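Local coordinates for type II secretion system protein L (Pseudomonas aeruginosa, PDB 6GHU), which helps assemble the type II secretion system in the inner membrane, linking the cytoplasmic energy-providing protein to the rest of the machinery that exports proteases and toxins, at residues R38-G41 / F42-E46. Numbering follows the deposited sequence.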
ATOM      1  N   ARG A  38       5.762 -13.682   2.007  1.00 27.90           N
ATOM      2  CA  ARG A  38       6.215 -15.060   1.926  1.00 25.55           C
ATOM      3  C   ARG A  38       6.910 -15.263   0.588  1.00 23.46           C
ATOM      4  O   ARG A  38       6.599 -14.592  -0.398  1.00 23.06           O
ATOM      5  CB  ARG A  38       5.051 -16.056   2.085  1.00 26.92           C
ATOM      6  CG  ARG A  38       4.518 -16.141   3.503  1.00 40.50           C
ATOM      7  CD  ARG A  38       3.663 -17.382   3.710  1.00 49.91           C
ATOM      8  NE  ARG A  38       3.595 -17.774   5.120  1.00 65.07           N
ATOM      9  CZ  ARG A  38       2.683 -17.343   5.990  1.00 72.78           C
ATOM     10  NH1 ARG A  38       1.734 -16.492   5.614  1.00 54.23           N
ATOM     11  NH2 ARG A  38       2.720 -17.766   7.249  1.00 68.68           N
ATOM     12  N   ALA A  39       7.864 -16.188   0.567  1.00 21.54           N
ATOM     13  CA  ALA A  39       8.604 -16.508  -0.643  1.00 17.54           C
ATOM     14  C   ALA A  39       9.059 -17.955  -0.547  1.00 20.25           C
ATOM     15  O   ALA A  39       9.066 -18.534   0.545  1.00 22.38           O
ATOM     16  CB  ALA A  39       9.803 -15.567  -0.830  1.00 19.84           C
ATOM     17  N   PRO A  40       9.433 -18.573  -1.669  1.00 22.37           N
ATOM     18  CA  PRO A  40       9.883 -19.971  -1.591  1.00 20.68           C
ATOM     19  C   PRO A  40      11.112 -20.166  -0.717  1.00 21.23           C
ATOM     20  O   PRO A  40      11.283 -21.248  -0.149  1.00 18.06           O
ATOM     21  CB  PRO A  40      10.160 -20.342  -3.057  1.00 20.80           C
ATOM     22  CG  PRO A  40      10.178 -19.058  -3.813  1.00 28.00           C
ATOM     23  CD  PRO A  40       9.306 -18.110  -3.061  1.00 23.03           C
ATOM     24  N   GLY A  41      11.972 -19.160  -0.590  1.00 20.71           N
ATOM     25  CA  GLY A  41      13.204 -19.343   0.154  1.00 21.66           C
ATOM     26  C   GLY A  41      13.823 -18.017   0.530  1.00 23.57           C
ATOM     27  O   GLY A  41      13.430 -16.955   0.044  1.00 25.17           O
ATOM     28  N   PHE A  42      14.826 -18.102   1.407  1.00 21.95           N
ATOM     29  CA  PHE A  42      15.453 -16.899   1.939  1.00 21.12           C
ATOM     30  C   PHE A  42      16.159 -16.103   0.847  1.00 22.06           C
ATOM     31  O   PHE A  42      16.205 -14.869   0.913  1.00 21.86           O
ATOM     32  CB  PHE A  42      16.439 -17.274   3.054  1.00 19.94           C
ATOM     33  CG  PHE A  42      15.826 -18.095   4.157  1.00 24.15           C
ATOM     34  CD1 PHE A  42      16.151 -19.436   4.301  1.00 26.13           C
ATOM     35  CD2 PHE A  42      14.918 -17.537   5.037  1.00 26.28           C
ATOM     36  CE1 PHE A  42      15.589 -20.198   5.309  1.00 21.23           C
ATOM     37  CE2 PHE A  42      14.346 -18.298   6.051  1.00 23.01           C
ATOM     38  CZ  PHE A  42      14.684 -19.625   6.186  1.00 26.87           C
ATOM     39  N   ASP A  43      16.709 -16.784  -0.164  1.00 17.10           N
ATOM     40  CA  ASP A  43      17.409 -16.082  -1.237  1.00 21.30           C
ATOM     41  C   ASP A  43      16.480 -15.133  -1.978  1.00 20.05           C
ATOM     42  O   ASP A  43      16.923 -14.095  -2.487  1.00 17.13           O
ATOM     43  CB  ASP A  43      18.017 -17.088  -2.214  1.00 20.87           C
ATOM     44  CG  ASP A  43      16.966 -17.949  -2.897  1.00 23.13           C
ATOM     45  OD1 ASP A  43      16.148 -18.574  -2.189  1.00 21.20           O
ATOM     46  OD2 ASP A  43      16.953 -17.996  -4.144  1.00 25.37           O
ATOM     47  N   VAL A  44      15.196 -15.477  -2.063  1.00 18.54           N
ATOM     48  CA  VAL A  44      14.230 -14.615  -2.730  1.00 22.84           C
ATOM     49  C   VAL A  44      13.944 -13.380  -1.882  1.00 22.95           C
ATOM     50  O   VAL A  44      13.784 -12.274  -2.410  1.00 23.76           O
ATOM     51  CB  VAL A  44      12.947 -15.408  -3.040  1.00 20.74           C
ATOM     52  CG1 VAL A  44      11.906 -14.517  -3.721  1.00 27.15           C
ATOM     53  CG2 VAL A  44      13.270 -16.614  -3.911  1.00 26.03           C
ATOM     54  N   LEU A  45      13.874 -13.544  -0.558  1.00 22.86           N
ATOM     55  CA  LEU A  45      13.662 -12.394   0.312  1.00 24.04           C
ATOM     56  C   LEU A  45      14.866 -11.465   0.287  1.00 24.35           C
ATOM     57  O   LEU A  45      14.714 -10.238   0.295  1.00 18.73           O
ATOM     58  CB  LEU A  45      13.378 -12.850   1.743  1.00 24.04           C
ATOM     59  CG  LEU A  45      12.092 -13.630   2.005  1.00 25.15           C
ATOM     60  CD1 LEU A  45      12.053 -14.084   3.454  1.00 27.85           C
ATOM     61  CD2 LEU A  45      10.880 -12.791   1.678  1.00 20.90           C
ATOM     62  N   GLU A  46      16.075 -12.036   0.261  1.00 23.58           N
ATOM     63  CA  GLU A  46      17.287 -11.225   0.210  1.00 24.57           C
ATOM     64  C   GLU A  46      17.399 -10.503  -1.120  1.00 24.63           C
ATOM     65  O   GLU A  46      17.811  -9.337  -1.167  1.00 25.33           O
ATOM     66  CB  GLU A  46      18.516 -12.105   0.452  1.00 29.07           C
ATOM     67  CG  GLU A  46      19.859 -11.465   0.086  1.00 32.44           C
ATOM     68  CD  GLU A  46      20.096 -10.114   0.749  1.00 36.70           C
ATOM     69  OE1 GLU A  46      20.822  -9.288   0.157  1.00 42.72           O
ATOM     70  OE2 GLU A  46      19.568  -9.877   1.857  1.00 33.40           O
TER
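Two backbone amides of the first helical turn converge on the carbonyl oxygen of Gly41, the N-cap residue. Val44 N gives the shorter bond, 3.1 Å to Gly41 O, bent to 135° at the hydrogen and arriving from above the carbonyl plane. Leu45 N makes a weak one to the same Gly41 O at 3.5 Å, the first i to i+4 bond; Glu46 N to Phe42 O carries the helical pattern on. Asp43, its CG held between its own backbone N and carbonyl carbon (chi1 62°), brings OD1 back alongside the glycine backbone, 3.6 Å from Gly41 C, a contact without a hydrogen bond.

An apolar cluster of Ala39, Pro40, Val44 and Leu45 closes the corner. Ala39 CB, at the strand end, sits against Val44 CG1, the branch anti to the valine N (chi1 179°), at 3.7 Å, and against Leu45 CD2 at 3.9 Å. The other branch, Val44 CG2, meets Pro40 CG at 3.9 Å, the proline ring and the valine crossing at about a right angle.

This corner is where strand 32-39 gives way to helix 42-54 in the ferredoxin-like fold of the periplasmic domain. Val44 continues onto Thr18 and Val19, just ahead of strand 20-27, whereas Phe42 and Leu45 reach Val71 of strand 70-77 and Ala64 of strand 59-67, laying the start of the helix against the antiparallel sheet.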